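Local structure of aspartate-semialdehyde dehydrogenase 2 (Vibrio cholerae, 2QZ9) at residues A[64-69]-A[88-93]; A[140-145]-A[263-268]; A[211-216]-A[233-238]; A[270-275]-A[289-294]. The protein catalyses the NADPH-dependent reductive dephosphorylation of L-aspartyl-4-phosphate to L-aspartate-semialdehyde, a step toward lysine, methionine and threonine. One frame throughout, in Å; residues are numbered along the deposited sequence.

From the N terminus, contact 1 comes first: residues 64-69 meet 88-93 across a short loop that holds helix 75-87, within the nucleotide-binding domain. The other three contacts belong to the C-terminal dimerization domain. Contact 2 closes a long loop from helix 131-147 to helix 258-267, and contact 3, helix 211-224 against strand 230-234 and the residues after it, is nested inside that loop. Contact 4 follows in series, pairing strand 271-273 with strand 292-299. Contacts 3 and 4 reach opposite outermost strands of one sheet, while contacts 2 and 4 touch directly through salt bridges from Arg275 to Asp263 and Glu266.

Contact 1: residues A[64-69]-A[88-93]; sequences SQVHIA and AGVVVI
Three backbone hydrogen bonds join His67 and Ala69 to Val91 and Ile93 as neighbouring parallel strands. Val91 N donates to His67 O at 3.1 Å, Ala69 N to Val91 O at 3.0 Å, and Ile93 N to Ala69 O at 2.8 Å. The last is the straightest, with an angle of 174° at the hydrogen. His67 O also accepts a bond from a water that donates to Gly89 O as well, bridging the two segments just before the pairing begins.

Val90 packs beside the first strand. Its CG1, anti to the backbone N (chi1 178°), lies 3.7 Å from Val66 CG1 and 3.8 Å from Ala69 CB, while its other methyl, CG2, comes to 3.3 Å from Val66 O. On the face that carries Ile68 and Val91, Ile68 CG2 meets the far end of Ile93, its CD1, at 3.9 Å.

Further out, Ile68, Val91 and Ile93 pack against helix 317-335, whereas Val90 and Val92 lie against helix 75-87 on the other face. His67 is anchored by its ND1 to Asn5 N, and its ring meets Phe4 edge-to-face. Gly89, with positive phi, ends helix 75-87 in a Schellman motif and turns the chain into the second strand. Strand, helix and parallel strand form the beta-alpha-beta crossover of a Rossmann-type NADP-binding domain.

Contact 2: residues A[140-145]-A[263-268]; sequences LKPIYD and DMLEQT
Pro142 and Met264 face each other where two helices cross, and the contact between them is entirely van der Waals. The methyl group does the touching: Met264 CE lies 3.5 Å from Pro142 O and also 4.2 Å from Ile143 CG1. A bend at the end of the methionine chain (chi3 -64°) turns this methyl against the neighbouring helix. The proline ring itself presents CG to Leu265 CD2 at 3.8 Å, the two side chains crossing at about a right angle.

Two side-chain polar links lie within the segments. Thr268 OG1 donates to Met264 O at 2.8 Å, approaching from above the carbonyl plane, and this bond holds the hydroxyl oxygen 3.5 Å from Pro142 CG just after the helix ends. On helix 131-147, Lys141 NZ pairs with Asp145 OD1 one turn on. Pro142 has no N-H to give to the preceding turn, Ile143 N makes no such bond either, and the helix is kinked there.

The short helical segments approach to 9.4 Å at an angle of 126°. Both rest on the same sheet: Leu140 and Ile143 pack on strands 149-158 and 244-252, Leu265 on strand 292-299, and Pro142 joins Leu265 over Ile271 of strand 271-273.

Contact 3: residues A[211-216]-A[233-238]; sequences KEEMKM and PTCVRV
Glu213 reaches from helix 211-224 to the backbone of Cys235, where the helix packs on an outermost strand (230-234) of the mixed sheet of the C-terminal alpha/beta dimerization domain. With CG anti to the carbonyl carbon (chi1 -62°) and the chain extended beyond it, the carboxylate lies beside Thr234 and Cys235. Cys235 N donates to Glu213 OE2 at 2.9 Å on the anti side, 23° out of the carboxylate plane. OE1 accepts from Thr210 N and forms a salt bridge with Arg296 of the second subunit, so this buried carboxylate links helix, strand and dimer partner; the arginine probably favours its charged form.

Cys235 directs its thiol toward the helix, where SG lies 3.5 Å from Glu213 CG and 3.8 Å from Glu212 CG. Glu212 bends at chi2 (73°), its OE1 accepting from Asn130 and Gln158 beside the active site: its side chain is about 5 Å from that of Cys131, the acyl-thioester residue, and Lys215, Arg237 and Gln158 are predicted to bind phosphate or substrate. Pro233 packs against the helix backbone, its CG 3.3 Å from Glu213 O. Met216 SD meets Cys235 SG at 3.7 Å. A water donates to Glu213 OE2, at 2.7 Å, and Cys235 O.

Contact 4: residues A[270-275]-A[289-294]; sequences GIELFR and KDHVLV
Strand 271-273 runs parallel to strand 292-294, the short axes 4.7 Å apart and inclined by 24°, and four backbone hydrogen bonds join the segments: Val292 N to Gly270 O, Glu272 N to Val292 O, Val294 N to Glu272 O and Phe274 N to Val294 O. Gly270 enters the strand with positive phi, a backbone conformation that suits glycine.

The polar link between side chains lies on the face that carries Glu272 and Leu293. His291 NE2 donates to Glu272 OE1 at 2.8 Å; the oxygen lies in the plane of the imidazole, at its edge, and is met on its anti side by a nitrogen somewhat out of the carboxylate plane. Carboxylate and ring planes are 33° apart. The glutamate reaches the ring with its chain fully extended, and its CB passes 3.4 Å from the same NE2. His291 CG stands between the backbone N and the carbonyl carbon (chi1 64°), which swings the ring toward the strand, alongside the Glu272 side chain. Leu293 CD1 lies over the rim of one face of this imidazole, while its other methyl, CD2, touches Phe274 CE1 at 3.6 Å. The phenyl ring meets Val294 O at its edge.

On the opposite face Val294 divides its methyls between two partners: CG1 lies 3.7 Å from Ile271 CG2, and CG2 lies 3.9 Å from Leu273 CD1.

The two strands belong to a beta-alpha-beta unit with helix 282-286, against which Phe274 and Leu293 pack. Helices 131-147 and 258-267 cover the other face, where Val138 meets Ile271 and Val292, Ala139 meets Val294, and Met262 meets Leu273.

Contact 1: residues A[64-69]-A[88-93]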
loop_
_atom_site.group_PDB
_atom_site.type_symbol
_atom_site.label_atom_id
_atom_site.label_comp_id
_atom_site.label_asym_id
_atom_site.label_seq_id
_atom_site.Cartn_x
_atom_site.Cartn_y
_atom_site.Cartn_z
ATOM N N SER A 64 -15.851 -7.395 41.953
ATOM C CA SER A 64 -16.239 -8.744 42.397
ATOM C C SER A 64 -17.562 -9.200 41.770
ATOM O O SER A 64 -17.918 -10.386 41.830
ATOM C CB SER A 64 -16.296 -8.827 43.934
ATOM O OG SER A 64 -17.117 -7.802 44.490
ATOM N N GLN A 65 -18.278 -8.259 41.157
ATOM C CA GLN A 65 -19.528 -8.563 40.446
ATOM C C GLN A 65 -19.326 -9.345 39.137
ATOM O O GLN A 65 -20.296 -9.836 38.552
ATOM C CB GLN A 65 -20.279 -7.267 40.137
ATOM C CG GLN A 65 -20.614 -6.421 41.349
ATOM C CD GLN A 65 -21.337 -5.146 40.967
ATOM O OE1 GLN A 65 -20.734 -4.079 40.891
ATOM N NE2 GLN A 65 -22.631 -5.254 40.708
ATOM N N VAL A 66 -18.071 -9.479 38.696
ATOM C CA VAL A 66 -17.771 -9.870 37.310
ATOM C C VAL A 66 -16.832 -11.086 37.175
ATOM O O VAL A 66 -15.887 -11.231 37.944
ATOM C CB VAL A 66 -17.284 -8.602 36.521
ATOM C CG1 VAL A 66 -16.302 -8.926 35.444
ATOM C CG2 VAL A 66 -18.481 -7.886 35.932
ATOM N N HIS A 67 -17.111 -11.956 36.204
ATOM C CA HIS A 67 -16.233 -13.094 35.888
ATOM C C HIS A 67 -15.141 -12.707 34.883
ATOM O O HIS A 67 -13.978 -13.100 35.017
ATOM C CB HIS A 67 -17.032 -14.261 35.291
ATOM C CG HIS A 67 -18.063 -14.836 36.214
ATOM N ND1 HIS A 67 -19.380 -14.427 36.202
ATOM C CD2 HIS A 67 -17.972 -15.794 37.168
ATOM C CE1 HIS A 67 -20.053 -15.101 37.118
ATOM N NE2 HIS A 67 -19.224 -15.940 37.713
ATOM N N ILE A 68 -15.543 -11.955 33.864
ATOM C CA ILE A 68 -14.685 -11.634 32.740
ATOM C C ILE A 68 -14.846 -10.160 32.451
ATOM O O ILE A 68 -15.969 -9.629 32.492
ATOM C CB ILE A 68 -15.056 -12.473 31.487
ATOM C CG1 ILE A 68 -14.798 -13.959 31.739
ATOM C CG2 ILE A 68 -14.268 -12.009 30.230
ATOM C CD1 ILE A 68 -15.476 -14.863 30.746
ATOM N N ALA A 69 -13.720 -9.495 32.195
ATOM C CA ALA A 69 -13.730 -8.129 31.687
ATOM C C ALA A 69 -13.042 -8.101 30.329
ATOM O O ALA A 69 -12.001 -8.737 30.136
ATOM C CB ALA A 69 -13.043 -7.191 32.650
ATOM N N ALA A 88 -8.963 -8.859 42.004
ATOM C CA ALA A 88 -10.305 -9.215 42.480
ATOM C C ALA A 88 -10.834 -10.544 41.956
ATOM O O ALA A 88 -11.960 -10.908 42.251
ATOM C CB ALA A 88 -11.313 -8.086 42.204
ATOM N N GLY A 89 -10.037 -11.272 41.178
ATOM C CA GLY A 89 -10.488 -12.559 40.637
ATOM C C GLY A 89 -11.162 -12.502 39.272
ATOM O O GLY A 89 -11.710 -13.515 38.803
ATOM N N VAL A 90 -11.142 -11.326 38.637
ATOM C CA VAL A 90 -11.695 -11.167 37.286
ATOM C C VAL A 90 -10.629 -11.556 36.259
ATOM O O VAL A 90 -9.473 -11.158 36.390
ATOM C CB VAL A 90 -12.129 -9.711 37.016
ATOM C CG1 VAL A 90 -12.659 -9.562 35.587
ATOM C CG2 VAL A 90 -13.177 -9.268 38.029
ATOM N N VAL A 91 -11.007 -12.331 35.246
ATOM C CA VAL A 91 -10.096 -12.578 34.120
ATOM C C VAL A 91 -10.248 -11.467 33.071
ATOM O O VAL A 91 -11.329 -11.248 32.529
ATOM C CB VAL A 91 -10.258 -13.987 33.491
ATOM C CG1 VAL A 91 -9.258 -14.185 32.344
ATOM C CG2 VAL A 91 -10.050 -15.057 34.547
ATOM N N VAL A 92 -9.143 -10.766 32.819
ATOM C CA VAL A 92 -9.124 -9.609 31.942
ATOM C C VAL A 92 -8.647 -10.024 30.554
ATOM O O VAL A 92 -7.628 -10.691 30.413
ATOM C CB VAL A 92 -8.247 -8.490 32.546
ATOM C CG1 VAL A 92 -8.086 -7.311 31.582
ATOM C CG2 VAL A 92 -8.859 -8.011 33.864
ATOM N N ILE A 93 -9.425 -9.671 29.534
ATOM C CA ILE A 93 -8.992 -9.840 28.145
ATOM C C ILE A 93 -8.738 -8.424 27.665
ATOM O O ILE A 93 -9.671 -7.616 27.580
ATOM C CB ILE A 93 -10.038 -10.578 27.283
ATOM C CG1 ILE A 93 -10.286 -11.981 27.859
ATOM C CG2 ILE A 93 -9.560 -10.656 25.791
ATOM C CD1 ILE A 93 -11.597 -12.579 27.446
HETATM O O HOH W 1 -13.160 -14.852 36.996
#

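Contact 2: residues A[140-145]-A[263-268]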
loop_
_atom_site.group_PDB
_atom_site.type_symbol
_atom_site.label_atom_id
_atom_site.label_comp_id
_atom_site.label_asym_id
_atom_site.label_seq_id
_atom_site.Cartn_x
_atom_site.Cartn_y
_atom_site.Cartn_z
ATOM N N LEU A 140 -1.876 -16.893 7.527
ATOM C CA LEU A 140 -0.617 -17.638 7.371
ATOM C C LEU A 140 -0.522 -18.955 8.142
ATOM O O LEU A 140 0.327 -19.787 7.812
ATOM C CB LEU A 140 0.598 -16.784 7.752
ATOM C CG LEU A 140 0.926 -15.534 6.934
ATOM C CD1 LEU A 140 2.223 -14.951 7.444
ATOM C CD2 LEU A 140 1.008 -15.812 5.426
ATOM N N LYS A 141 -1.347 -19.119 9.181
ATOM C CA LYS A 141 -1.344 -20.336 10.016
ATOM C C LYS A 141 -1.391 -21.667 9.228
ATOM O O LYS A 141 -0.579 -22.551 9.503
ATOM C CB LYS A 141 -2.466 -20.286 11.066
ATOM C CG LYS A 141 -2.510 -21.484 12.011
ATOM C CD LYS A 141 -1.193 -21.658 12.783
ATOM C CE LYS A 141 -1.340 -22.752 13.862
ATOM N NZ LYS A 141 -0.094 -22.775 14.642
ATOM N N PRO A 142 -2.326 -21.814 8.259
ATOM C CA PRO A 142 -2.392 -23.043 7.441
ATOM C C PRO A 142 -1.100 -23.321 6.674
ATOM O O PRO A 142 -0.681 -24.473 6.560
ATOM C CB PRO A 142 -3.510 -22.733 6.443
ATOM C CG PRO A 142 -4.365 -21.733 7.124
ATOM C CD PRO A 142 -3.401 -20.873 7.884
ATOM N N ILE A 143 -0.489 -22.259 6.151
ATOM C CA ILE A 143 0.766 -22.332 5.416
ATOM C C ILE A 143 1.891 -22.739 6.373
ATOM O O ILE A 143 2.712 -23.616 6.048
ATOM C CB ILE A 143 1.084 -20.967 4.739
ATOM C CG1 ILE A 143 0.171 -20.747 3.526
ATOM C CG2 ILE A 143 2.535 -20.885 4.345
ATOM C CD1 ILE A 143 0.009 -19.294 3.093
ATOM N N TYR A 144 1.910 -22.102 7.544
ATOM C CA TYR A 144 2.917 -22.354 8.572
ATOM C C TYR A 144 2.881 -23.814 9.013
ATOM O O TYR A 144 3.919 -24.440 9.166
ATOM C CB TYR A 144 2.694 -21.448 9.792
ATOM C CG TYR A 144 3.815 -21.489 10.823
ATOM C CD1 TYR A 144 5.034 -20.871 10.576
ATOM C CD2 TYR A 144 3.643 -22.127 12.047
ATOM C CE1 TYR A 144 6.074 -20.894 11.515
ATOM C CE2 TYR A 144 4.680 -22.162 13.001
ATOM C CZ TYR A 144 5.891 -21.538 12.722
ATOM O OH TYR A 144 6.929 -21.554 13.634
ATOM N N ASP A 145 1.678 -24.336 9.208
ATOM C CA ASP A 145 1.479 -25.699 9.666
ATOM C C ASP A 145 1.946 -26.697 8.614
ATOM O O ASP A 145 2.692 -27.632 8.913
ATOM C CB ASP A 145 -0.005 -25.926 9.966
ATOM C CG ASP A 145 -0.445 -25.318 11.301
ATOM O OD1 ASP A 145 0.418 -24.779 12.033
ATOM O OD2 ASP A 145 -1.659 -25.407 11.613
ATOM N N ASP A 263 -6.599 -24.339 -1.547
ATOM C CA ASP A 263 -7.439 -25.410 -1.003
ATOM C C ASP A 263 -7.453 -25.411 0.533
ATOM O O ASP A 263 -8.523 -25.466 1.128
ATOM C CB ASP A 263 -7.016 -26.776 -1.545
ATOM C CG ASP A 263 -7.411 -26.980 -3.002
ATOM O OD1 ASP A 263 -8.259 -26.233 -3.518
ATOM O OD2 ASP A 263 -6.872 -27.903 -3.631
ATOM N N MET A 264 -6.279 -25.298 1.158
ATOM C CA MET A 264 -6.168 -25.199 2.630
ATOM C C MET A 264 -6.932 -24.015 3.228
ATOM O O MET A 264 -7.688 -24.183 4.183
ATOM C CB MET A 264 -4.711 -25.092 3.073
ATOM C CG MET A 264 -3.814 -26.161 2.552
ATOM S SD MET A 264 -2.312 -26.207 3.530
ATOM C CE MET A 264 -1.566 -24.607 3.217
ATOM N N LEU A 265 -6.703 -22.825 2.665
ATOM C CA LEU A 265 -7.348 -21.597 3.096
ATOM C C LEU A 265 -8.874 -21.672 2.996
ATOM O O LEU A 265 -9.587 -21.204 3.884
ATOM C CB LEU A 265 -6.805 -20.404 2.290
ATOM C CG LEU A 265 -5.354 -19.959 2.531
ATOM C CD1 LEU A 265 -5.009 -18.748 1.692
ATOM C CD2 LEU A 265 -5.120 -19.643 3.988
ATOM N N GLU A 266 -9.361 -22.284 1.921
ATOM C CA GLU A 266 -10.788 -22.484 1.713
ATOM C C GLU A 266 -11.409 -23.435 2.741
ATOM O O GLU A 266 -12.598 -23.319 3.057
ATOM C CB GLU A 266 -11.045 -23.016 0.300
ATOM C CG GLU A 266 -12.380 -22.577 -0.281
ATOM C CD GLU A 266 -12.396 -22.637 -1.789
ATOM O OE1 GLU A 266 -12.556 -21.574 -2.425
ATOM O OE2 GLU A 266 -12.233 -23.749 -2.343
ATOM N N GLN A 267 -10.604 -24.371 3.248
ATOM C CA GLN A 267 -11.067 -25.354 4.233
ATOM C C GLN A 267 -10.913 -24.878 5.679
ATOM O O GLN A 267 -11.536 -25.437 6.586
ATOM C CB GLN A 267 -10.340 -26.686 4.045
ATOM C CG GLN A 267 -10.867 -27.512 2.870
ATOM C CD GLN A 267 -10.169 -28.857 2.741
ATOM O OE1 GLN A 267 -10.004 -29.588 3.731
ATOM N NE2 GLN A 267 -9.757 -29.196 1.517
ATOM N N THR A 268 -10.089 -23.853 5.887
ATOM C CA THR A 268 -9.820 -23.309 7.221
ATOM C C THR A 268 -10.949 -22.391 7.659
ATOM O O THR A 268 -11.335 -21.490 6.923
ATOM C CB THR A 268 -8.493 -22.523 7.234
ATOM O OG1 THR A 268 -7.424 -23.394 6.859
ATOM C CG2 THR A 268 -8.208 -21.949 8.611
#

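Contact 3: residues A[211-216]-A[233-238]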
loop_
_atom_site.group_PDB
_atom_site.type_symbol
_atom_site.label_atom_id
_atom_site.label_comp_id
_atom_site.label_asym_id
_atom_site.label_seq_id
_atom_site.Cartn_x
_atom_site.Cartn_y
_atom_site.Cartn_z
ATOM N N LYS A 211 7.004 1.602 15.671
ATOM C CA LYS A 211 6.485 0.712 16.712
ATOM C C LYS A 211 5.446 -0.259 16.157
ATOM O O LYS A 211 5.424 -1.431 16.537
ATOM C CB LYS A 211 5.885 1.527 17.849
ATOM C CG LYS A 211 6.097 0.930 19.223
ATOM C CD LYS A 211 7.000 1.809 20.090
ATOM C CE LYS A 211 6.222 2.544 21.166
ATOM N NZ LYS A 211 4.862 2.944 20.702
ATOM N N GLU A 212 4.588 0.219 15.253
ATOM C CA GLU A 212 3.610 -0.651 14.603
ATOM C C GLU A 212 4.313 -1.773 13.826
ATOM O O GLU A 212 3.935 -2.943 13.924
ATOM C CB GLU A 212 2.670 0.161 13.693
ATOM C CG GLU A 212 1.579 -0.647 12.988
ATOM C CD GLU A 212 0.452 -1.099 13.916
ATOM O OE1 GLU A 212 -0.536 -1.686 13.422
ATOM O OE2 GLU A 212 0.542 -0.862 15.143
ATOM N N GLU A 213 5.350 -1.403 13.084
ATOM C CA GLU A 213 6.151 -2.365 12.337
ATOM C C GLU A 213 6.839 -3.327 13.310
ATOM O O GLU A 213 6.770 -4.551 13.147
ATOM C CB GLU A 213 7.151 -1.633 11.440
ATOM C CG GLU A 213 6.469 -0.759 10.382
ATOM C CD GLU A 213 7.395 0.204 9.658
ATOM O OE1 GLU A 213 8.587 0.325 10.014
ATOM O OE2 GLU A 213 6.921 0.861 8.704
ATOM N N MET A 214 7.466 -2.769 14.347
ATOM C CA MET A 214 8.093 -3.585 15.386
ATOM C C MET A 214 7.121 -4.495 16.138
ATOM O O MET A 214 7.508 -5.584 16.545
ATOM C CB MET A 214 8.963 -2.740 16.334
ATOM C CG MET A 214 10.318 -2.321 15.715
ATOM S SD MET A 214 11.096 -3.625 14.706
ATOM C CE MET A 214 11.541 -4.801 16.003
ATOM N N LYS A 215 5.857 -4.088 16.267
ATOM C CA LYS A 215 4.813 -4.965 16.832
ATOM C C LYS A 215 4.455 -6.166 15.973
ATOM O O LYS A 215 4.250 -7.266 16.495
ATOM C CB LYS A 215 3.522 -4.186 17.126
ATOM C CG LYS A 215 3.629 -3.230 18.301
ATOM C CD LYS A 215 2.311 -2.511 18.497
ATOM C CE LYS A 215 2.426 -1.418 19.532
ATOM N NZ LYS A 215 1.498 -0.306 19.131
ATOM N N MET A 216 4.345 -5.977 14.659
ATOM C CA MET A 216 4.109 -7.135 13.799
ATOM C C MET A 216 5.248 -8.155 13.933
ATOM O O MET A 216 5.002 -9.350 13.941
ATOM C CB MET A 216 3.879 -6.730 12.346
ATOM C CG MET A 216 2.658 -5.828 12.144
ATOM S SD MET A 216 2.342 -5.504 10.401
ATOM C CE MET A 216 1.719 -7.097 9.841
ATOM N N PRO A 233 8.301 -5.719 8.019
ATOM C CA PRO A 233 7.155 -4.872 7.685
ATOM C C PRO A 233 7.470 -3.442 7.227
ATOM O O PRO A 233 8.468 -2.864 7.642
ATOM C CB PRO A 233 6.355 -4.827 9.010
ATOM C CG PRO A 233 7.270 -5.504 10.067
ATOM C CD PRO A 233 8.650 -5.578 9.440
ATOM N N THR A 234 6.618 -2.912 6.347
ATOM C CA THR A 234 6.444 -1.471 6.161
ATOM C C THR A 234 4.952 -1.197 6.353
ATOM O O THR A 234 4.119 -1.700 5.590
ATOM C CB THR A 234 6.879 -0.968 4.753
ATOM O OG1 THR A 234 8.289 -1.134 4.573
ATOM C CG2 THR A 234 6.528 0.516 4.556
ATOM N N CYS A 235 4.619 -0.402 7.370
ATOM C CA CYS A 235 3.232 -0.063 7.674
ATOM C C CYS A 235 2.860 1.346 7.190
ATOM O O CYS A 235 3.546 2.324 7.498
ATOM C CB CYS A 235 2.977 -0.215 9.177
ATOM S SG CYS A 235 3.221 -1.915 9.771
ATOM N N VAL A 236 1.772 1.432 6.421
ATOM C CA VAL A 236 1.364 2.678 5.753
ATOM C C VAL A 236 -0.098 3.028 6.083
ATOM O O VAL A 236 -0.973 2.174 5.996
ATOM C CB VAL A 236 1.539 2.577 4.199
ATOM C CG1 VAL A 236 1.182 3.897 3.508
ATOM C CG2 VAL A 236 2.981 2.134 3.809
ATOM N N ARG A 237 -0.350 4.284 6.475
ATOM C CA ARG A 237 -1.724 4.757 6.627
ATOM C C ARG A 237 -2.283 5.162 5.266
ATOM O O ARG A 237 -1.639 5.916 4.526
ATOM C CB ARG A 237 -1.799 5.949 7.583
ATOM C CG ARG A 237 -3.233 6.396 7.908
ATOM C CD ARG A 237 -3.848 5.617 9.082
ATOM N NE ARG A 237 -3.050 5.732 10.296
ATOM C CZ ARG A 237 -3.161 4.944 11.366
ATOM N NH1 ARG A 237 -4.029 3.934 11.397
ATOM N NH2 ARG A 237 -2.370 5.156 12.398
ATOM N N VAL A 238 -3.471 4.664 4.942
ATOM C CA VAL A 238 -4.141 5.016 3.683
ATOM C C VAL A 238 -5.502 5.701 3.946
ATOM O O VAL A 238 -6.036 5.575 5.051
ATOM C CB VAL A 238 -4.281 3.783 2.734
ATOM C CG1 VAL A 238 -2.898 3.306 2.282
ATOM C CG2 VAL A 238 -5.076 2.648 3.402
HETATM O O HOH W 2 5.220 2.652 9.735
#

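Contact 4: residues A[270-275]-A[289-294]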
loop_
_atom_site.group_PDB
_atom_site.type_symbol
_atom_site.label_atom_id
_atom_site.label_comp_id
_atom_site.label_asym_id
_atom_site.label_seq_id
_atom_site.Cartn_x
_atom_site.Cartn_y
_atom_site.Cartn_z
ATOM N N GLY A 270 -12.818 -19.377 9.558
ATOM C CA GLY A 270 -12.401 -18.004 9.792
ATOM C C GLY A 270 -11.705 -17.347 8.612
ATOM O O GLY A 270 -11.325 -16.178 8.688
ATOM N N ILE A 271 -11.541 -18.091 7.522
ATOM C CA ILE A 271 -10.960 -17.545 6.295
ATOM C C ILE A 271 -11.960 -17.606 5.149
ATOM O O ILE A 271 -12.540 -18.657 4.891
ATOM C CB ILE A 271 -9.642 -18.269 5.901
ATOM C CG1 ILE A 271 -8.544 -17.950 6.923
ATOM C CG2 ILE A 271 -9.192 -17.869 4.483
ATOM C CD1 ILE A 271 -7.384 -18.903 6.883
ATOM N N GLU A 272 -12.180 -16.468 4.492
ATOM C CA GLU A 272 -12.914 -16.440 3.229
ATOM C C GLU A 272 -11.949 -16.178 2.081
ATOM O O GLU A 272 -11.330 -15.114 2.032
ATOM C CB GLU A 272 -14.007 -15.374 3.235
ATOM C CG GLU A 272 -14.856 -15.364 1.968
ATOM C CD GLU A 272 -15.974 -14.345 2.003
ATOM O OE1 GLU A 272 -16.036 -13.539 2.964
ATOM O OE2 GLU A 272 -16.801 -14.359 1.059
ATOM N N LEU A 273 -11.848 -17.146 1.165
ATOM C CA LEU A 273 -10.940 -17.070 0.023
ATOM C C LEU A 273 -11.625 -16.568 -1.248
ATOM O O LEU A 273 -12.705 -17.036 -1.607
ATOM C CB LEU A 273 -10.277 -18.427 -0.251
ATOM C CG LEU A 273 -9.321 -18.460 -1.461
ATOM C CD1 LEU A 273 -7.988 -17.797 -1.146
ATOM C CD2 LEU A 273 -9.098 -19.869 -1.919
ATOM N N PHE A 274 -10.985 -15.609 -1.909
ATOM C CA PHE A 274 -11.437 -15.096 -3.196
ATOM C C PHE A 274 -10.468 -15.616 -4.259
ATOM O O PHE A 274 -9.242 -15.452 -4.144
ATOM C CB PHE A 274 -11.466 -13.560 -3.204
ATOM C CG PHE A 274 -12.485 -12.939 -2.266
ATOM C CD1 PHE A 274 -12.365 -13.068 -0.883
ATOM C CD2 PHE A 274 -13.539 -12.184 -2.773
ATOM C CE1 PHE A 274 -13.292 -12.468 -0.014
ATOM C CE2 PHE A 274 -14.478 -11.575 -1.914
ATOM C CZ PHE A 274 -14.351 -11.721 -0.533
ATOM N N ARG A 275 -11.012 -16.277 -5.271
ATOM C CA ARG A 275 -10.189 -16.905 -6.298
ATOM C C ARG A 275 -10.152 -16.087 -7.597
ATOM O O ARG A 275 -11.011 -15.227 -7.829
ATOM C CB ARG A 275 -10.686 -18.331 -6.576
ATOM C CG ARG A 275 -10.543 -19.310 -5.405
ATOM C CD ARG A 275 -11.110 -20.660 -5.788
ATOM N NE ARG A 275 -10.816 -21.717 -4.826
ATOM C CZ ARG A 275 -9.723 -22.466 -4.842
ATOM N NH1 ARG A 275 -8.783 -22.264 -5.758
ATOM N NH2 ARG A 275 -9.557 -23.407 -3.924
ATOM N N LYS A 289 -17.439 -7.457 9.005
ATOM C CA LYS A 289 -17.165 -8.898 9.028
ATOM C C LYS A 289 -16.293 -9.324 10.207
ATOM O O LYS A 289 -15.432 -8.574 10.652
ATOM C CB LYS A 289 -16.524 -9.370 7.718
ATOM C CG LYS A 289 -17.214 -8.876 6.441
ATOM C CD LYS A 289 -18.672 -9.321 6.313
ATOM C CE LYS A 289 -19.350 -8.640 5.107
ATOM N NZ LYS A 289 -18.526 -8.827 3.855
ATOM N N ASP A 290 -16.518 -10.552 10.668
ATOM C CA ASP A 290 -15.905 -11.104 11.856
ATOM C C ASP A 290 -14.765 -12.064 11.524
ATOM O O ASP A 290 -14.116 -12.588 12.435
ATOM C CB ASP A 290 -16.955 -11.871 12.674
ATOM C CG ASP A 290 -17.890 -10.963 13.464
ATOM O OD1 ASP A 290 -17.549 -9.803 13.776
ATOM O OD2 ASP A 290 -18.993 -11.435 13.792
ATOM N N HIS A 291 -14.546 -12.312 10.235
ATOM C CA HIS A 291 -13.546 -13.288 9.779
ATOM C C HIS A 291 -12.473 -12.613 8.915
ATOM O O HIS A 291 -12.502 -11.396 8.712
ATOM C CB HIS A 291 -14.229 -14.449 9.034
ATOM C CG HIS A 291 -14.916 -14.034 7.771
ATOM N ND1 HIS A 291 -16.101 -13.328 7.765
ATOM C CD2 HIS A 291 -14.582 -14.218 6.472
ATOM C CE1 HIS A 291 -16.461 -13.086 6.515
ATOM N NE2 HIS A 291 -15.557 -13.620 5.708
ATOM N N VAL A 292 -11.513 -13.393 8.426
ATOM C CA VAL A 292 -10.405 -12.845 7.647
ATOM C C VAL A 292 -10.600 -13.151 6.157
ATOM O O VAL A 292 -10.980 -14.249 5.780
ATOM C CB VAL A 292 -9.040 -13.341 8.176
ATOM C CG1 VAL A 292 -7.876 -12.863 7.293
ATOM C CG2 VAL A 292 -8.837 -12.879 9.632
ATOM N N LEU A 293 -10.330 -12.160 5.319
ATOM C CA LEU A 293 -10.515 -12.316 3.879
ATOM C C LEU A 293 -9.184 -12.372 3.136
ATOM O O LEU A 293 -8.295 -11.563 3.384
ATOM C CB LEU A 293 -11.390 -11.178 3.347
ATOM C CG LEU A 293 -12.812 -11.133 3.925
ATOM C CD1 LEU A 293 -12.840 -10.387 5.248
ATOM C CD2 LEU A 293 -13.741 -10.452 2.954
ATOM N N VAL A 294 -9.042 -13.341 2.239
ATOM C CA VAL A 294 -7.829 -13.400 1.420
ATOM C C VAL A 294 -8.030 -13.611 -0.097
ATOM O O VAL A 294 -8.983 -14.253 -0.540
ATOM C CB VAL A 294 -6.673 -14.299 2.060
ATOM C CG1 VAL A 294 -7.112 -14.993 3.326
ATOM C CG2 VAL A 294 -6.038 -15.265 1.051
#